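Local coordinates for protein beta-catenin homolog sys-1 (Caenorhabditis elegans, PDB 3C2G) that binds the TCF transcription factor POP-1 directly through an armadillo-repeat domain and acts as a transcriptional coregulator in the Wnt signalling asymmetry pathway, at residues 455-458 with 459-463; 515-518 with 519-522. All coordinates share one frame; numbering follows the deposited sequence.

Contact 1: 455-458 with 459-463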
loop_
_atom_site.group_PDB
_atom_site.type_symbol
_atom_site.label_atom_id
_atom_site.label_comp_id
_atom_site.label_asym_id
_atom_site.label_seq_id
_atom_site.Cartn_x
_atom_site.Cartn_y
_atom_site.Cartn_z
ATOM N N PRO A 455 4.785 -15.492 -5.935
ATOM C CA PRO A 455 4.725 -15.257 -4.475
ATOM C C PRO A 455 3.327 -15.393 -3.830
ATOM O O PRO A 455 3.216 -15.849 -2.694
ATOM C CB PRO A 455 5.282 -13.830 -4.296
ATOM C CG PRO A 455 5.646 -13.327 -5.663
ATOM C CD PRO A 455 5.441 -14.396 -6.678
ATOM N N GLY A 456 2.277 -15.024 -4.554
ATOM C CA GLY A 456 0.925 -15.098 -4.011
ATOM C C GLY A 456 0.257 -16.469 -4.029
ATOM O O GLY A 456 -0.746 -16.678 -3.343
ATOM N N LEU A 457 0.819 -17.400 -4.800
ATOM C CA LEU A 457 0.211 -18.710 -5.034
ATOM C C LEU A 457 -0.161 -19.497 -3.766
ATOM O O LEU A 457 -1.239 -20.100 -3.694
ATOM C CB LEU A 457 1.104 -19.553 -5.946
ATOM C CG LEU A 457 0.484 -20.761 -6.644
ATOM C CD1 LEU A 457 -0.770 -20.391 -7.430
ATOM C CD2 LEU A 457 1.514 -21.399 -7.564
ATOM N N LEU A 458 0.721 -19.481 -2.774
ATOM C CA LEU A 458 0.491 -20.226 -1.545
ATOM C C LEU A 458 -0.776 -19.771 -0.824
ATOM O O LEU A 458 -1.586 -20.596 -0.392
ATOM C CB LEU A 458 1.698 -20.107 -0.618
ATOM C CG LEU A 458 1.587 -20.725 0.777
ATOM C CD1 LEU A 458 1.241 -22.239 0.711
ATOM C CD2 LEU A 458 2.863 -20.484 1.571
ATOM N N GLU A 459 -0.931 -18.457 -0.709
ATOM C CA GLU A 459 -2.037 -17.860 0.008
ATOM C C GLU A 459 -3.318 -18.036 -0.791
ATOM O O GLU A 459 -4.392 -18.176 -0.209
ATOM C CB GLU A 459 -1.759 -16.378 0.274
ATOM C CG GLU A 459 -2.757 -15.708 1.229
ATOM C CD GLU A 459 -2.421 -14.258 1.567
ATOM O OE1 GLU A 459 -1.219 -13.896 1.622
ATOM O OE2 GLU A 459 -3.380 -13.482 1.798
ATOM N N LEU A 460 -3.196 -18.037 -2.119
ATOM C CA LEU A 460 -4.321 -18.307 -2.995
ATOM C C LEU A 460 -4.869 -19.732 -2.822
ATOM O O LEU A 460 -6.073 -19.928 -2.747
ATOM C CB LEU A 460 -3.949 -18.077 -4.461
ATOM C CG LEU A 460 -5.051 -18.435 -5.474
ATOM C CD1 LEU A 460 -6.330 -17.613 -5.257
ATOM C CD2 LEU A 460 -4.574 -18.286 -6.897
ATOM N N ARG A 461 -3.984 -20.719 -2.775
ATOM C CA ARG A 461 -4.393 -22.121 -2.689
ATOM C C ARG A 461 -4.985 -22.423 -1.327
ATOM O O ARG A 461 -5.917 -23.197 -1.203
ATOM C CB ARG A 461 -3.216 -23.050 -3.004
ATOM C CG ARG A 461 -2.755 -22.902 -4.435
ATOM C CD ARG A 461 -1.602 -23.793 -4.824
ATOM N NE ARG A 461 -1.576 -23.853 -6.280
ATOM C CZ ARG A 461 -0.655 -24.469 -7.012
ATOM N NH1 ARG A 461 0.369 -25.090 -6.434
ATOM N NH2 ARG A 461 -0.765 -24.452 -8.334
ATOM N N SER A 462 -4.458 -21.779 -0.304
ATOM C CA SER A 462 -5.013 -21.919 1.017
ATOM C C SER A 462 -6.434 -21.347 1.063
ATOM O O SER A 462 -7.328 -21.958 1.652
ATOM C CB SER A 462 -4.111 -21.210 2.021
ATOM O OG SER A 462 -4.548 -21.445 3.338
ATOM N N THR A 463 -6.635 -20.194 0.423
ATOM C CA THR A 463 -7.925 -19.486 0.423
ATOM C C THR A 463 -8.972 -20.239 -0.398
ATOM O O THR A 463 -10.151 -20.248 -0.060
ATOM C CB THR A 463 -7.765 -18.039 -0.126
ATOM O OG1 THR A 463 -6.802 -17.339 0.667
ATOM C CG2 THR A 463 -9.075 -17.265 -0.087
HETATM O O HOH W 1 1.409 -16.740 -0.533
#
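Leu457 and Arg461 meet because their first torsions lead the two side chains to a shared place: CG of Leu457 stands anti to the backbone N (chi1 -162°), whereas CG of Arg461 stands beside its own N (chi1 -65°) and the chain then runs out extended to NE. This is an i to i+4 pair in an early turn of helix 457-472, one of the helices of the armadillo domain. The leucine lies across one face of the guanidinium, its CD2 3.8 Å from Arg461 CZ and over the centre of the group, while Leu457 CG stands 3.7 Å from Arg461 NE. Leucine suits this place, since its branched end covers a flat group without competing for the N-H groups at the rim. Two of the nitrogens bond elsewhere, NE to Cys446 O and NH2 to Cys449 O, and Trp504 adds a cation-pi contact. Two main-chain carbonyls thus probably offset the charge of this buried arginine, while the leucine covers one face.

Backbone bonds of the i to i+4 kind run beneath, with Arg461 N bonded to Leu457 O at 3.0 Å. Gly456 O accepts from Leu460 N at 3.1 Å and only weakly from Glu459 N, and a water links Pro455 O, to which it donates, with Glu459 N. The extended chain of Glu459 carries its carboxylate to a salt bridge with a basic side chain of the bound peptide. Glu459 O takes two donors from Thr463, one turn on, from opposite faces of its plane: Thr463 N at 3.1 Å and Thr463 OG1 at 2.7 Å.

Contact 2: 515-518 with 519-522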
loop_
_atom_site.group_PDB
_atom_site.type_symbol
_atom_site.label_atom_id
_atom_site.label_comp_id
_atom_site.label_asym_id
_atom_site.label_seq_id
_atom_site.Cartn_x
_atom_site.Cartn_y
_atom_site.Cartn_z
ATOM N N GLN A 515 5.720 -20.457 6.850
ATOM C CA GLN A 515 5.420 -21.642 7.653
ATOM C C GLN A 515 3.991 -21.691 8.159
ATOM O O GLN A 515 3.344 -22.737 8.137
ATOM C CB GLN A 515 6.389 -21.750 8.833
ATOM C CG GLN A 515 7.778 -22.218 8.427
ATOM C CD GLN A 515 7.754 -23.557 7.699
ATOM O OE1 GLN A 515 7.424 -24.590 8.290
ATOM N NE2 GLN A 515 8.096 -23.542 6.408
ATOM N N SER A 516 3.519 -20.549 8.626
ATOM C CA SER A 516 2.173 -20.403 9.119
ATOM C C SER A 516 1.115 -20.724 8.029
ATOM O O SER A 516 0.154 -21.454 8.278
ATOM C CB SER A 516 2.026 -18.995 9.683
ATOM O OG SER A 516 0.682 -18.686 9.955
ATOM N N THR A 517 1.316 -20.210 6.821
ATOM C CA THR A 517 0.375 -20.412 5.724
ATOM C C THR A 517 0.401 -21.849 5.193
ATOM O O THR A 517 -0.628 -22.374 4.759
ATOM C CB THR A 517 0.637 -19.418 4.573
ATOM O OG1 THR A 517 0.623 -18.086 5.090
ATOM C CG2 THR A 517 -0.442 -19.502 3.534
ATOM N N LYS A 518 1.577 -22.468 5.223
ATOM C CA LYS A 518 1.731 -23.859 4.825
ATOM C C LYS A 518 0.981 -24.763 5.799
ATOM O O LYS A 518 0.277 -25.689 5.389
ATOM C CB LYS A 518 3.216 -24.250 4.729
ATOM C CG LYS A 518 3.922 -23.670 3.502
ATOM C CD LYS A 518 5.424 -23.598 3.663
ATOM C CE LYS A 518 6.105 -24.826 3.105
ATOM N NZ LYS A 518 7.586 -24.656 3.094
ATOM N N GLN A 519 1.113 -24.477 7.089
ATOM C CA GLN A 519 0.366 -25.214 8.080
ATOM C C GLN A 519 -1.146 -25.079 7.851
ATOM O O GLN A 519 -1.853 -26.081 7.916
ATOM C CB GLN A 519 0.774 -24.796 9.494
ATOM C CG GLN A 519 0.018 -25.515 10.624
ATOM C CD GLN A 519 0.163 -27.034 10.578
ATOM O OE1 GLN A 519 1.179 -27.566 10.116
ATOM N NE2 GLN A 519 -0.857 -27.737 11.067
ATOM N N GLN A 520 -1.640 -23.872 7.554
ATOM C CA GLN A 520 -3.088 -23.695 7.368
ATOM C C GLN A 520 -3.627 -24.374 6.104
ATOM O O GLN A 520 -4.779 -24.782 6.077
ATOM C CB GLN A 520 -3.547 -22.229 7.491
ATOM C CG GLN A 520 -3.372 -21.366 6.250
ATOM C CD GLN A 520 -4.122 -20.012 6.304
ATOM O OE1 GLN A 520 -4.706 -19.632 7.329
ATOM N NE2 GLN A 520 -4.090 -19.283 5.182
ATOM N N LEU A 521 -2.790 -24.510 5.079
ATOM C CA LEU A 521 -3.169 -25.199 3.849
ATOM C C LEU A 521 -3.326 -26.690 4.108
ATOM O O LEU A 521 -4.241 -27.327 3.578
ATOM C CB LEU A 521 -2.120 -24.975 2.752
ATOM C CG LEU A 521 -2.460 -25.515 1.360
ATOM C CD1 LEU A 521 -1.869 -24.646 0.296
ATOM C CD2 LEU A 521 -2.004 -26.960 1.171
ATOM N N VAL A 522 -2.412 -27.234 4.911
ATOM C CA VAL A 522 -2.419 -28.632 5.285
ATOM C C VAL A 522 -3.703 -28.967 6.044
ATOM O O VAL A 522 -4.388 -29.948 5.711
ATOM C CB VAL A 522 -1.162 -28.973 6.115
ATOM C CG1 VAL A 522 -1.312 -30.303 6.823
ATOM C CG2 VAL A 522 0.063 -28.987 5.212
#
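The first two turns of helix 515-535, an amphipathic helix of the armadillo domain, bring Thr517 and Gln520 together three residues apart. The two side chains lie alongside each other and point the same way, with Thr517 CG2 4.0 Å from Gln520 NE2, so a methyl rather than a polar group faces the amide. Gln520 enters this position by a less common torsion: CG sits between the backbone N and the carbonyl carbon (chi1 82°), which folds it back over the preceding turn and puts Gln520 CG 3.3 Å from Thr517 O. Beyond CG the chain is extended, and the long glutamine can carry its amide past the threonine toward helix 457-472, where NE2 makes a weak hydrogen bond with Ser462 OG.

Four main-chain bonds of the i to i+4 kind tie the turns together. Gln519 N donates to Gln515 O at 3.0 Å, and Leu521 N to Thr517 O at 3.1 Å. Lys518 O receives Val522 N at 3.1 Å and, weakly, Leu521 N; the CG2 branch of Val522 also lies 3.3 Å from Lys518 O.

Residue types follow the surroundings. Ser516 and Gln515 are exposed and polar, whereas Leu521 and Val522 are buried. Lys518 bends along its chain so that NZ can donate to Pro509 O, leaving its aliphatic part against Leu458 and Val505; Gln519 bends too, and its NE2 bonds Glu523 OE1 one turn on. Leu521 packs against Leu465 of helix 457-472 and Val505 of helix 494-507, while Val522 rests on Phe506 and on Phe565 of helix 563-579.

Overall arrangement
Contacts 1 and 2 lie in series along the chain on helices 457-472 and 515-535, and their centres are about 10 Å apart. The two helices touch through Leu458 CG, 3.6 Å from Thr517 CG2, and through Leu458 CD2, 3.9 Å from Lys518 CG; Arg461 CB likewise lies 3.9 Å from Leu521 CD1. Ser462 OG comes within 2.9 Å of Gln520 NE2, giving the mostly apolar seam a polar point, though a weak one. Helix 494-507 borders both contacts, with Trp504 on Leu457 and Val505 on Leu458 and Lys518. Through Glu459, contact 1 lies at the surface that receives the bound peptide.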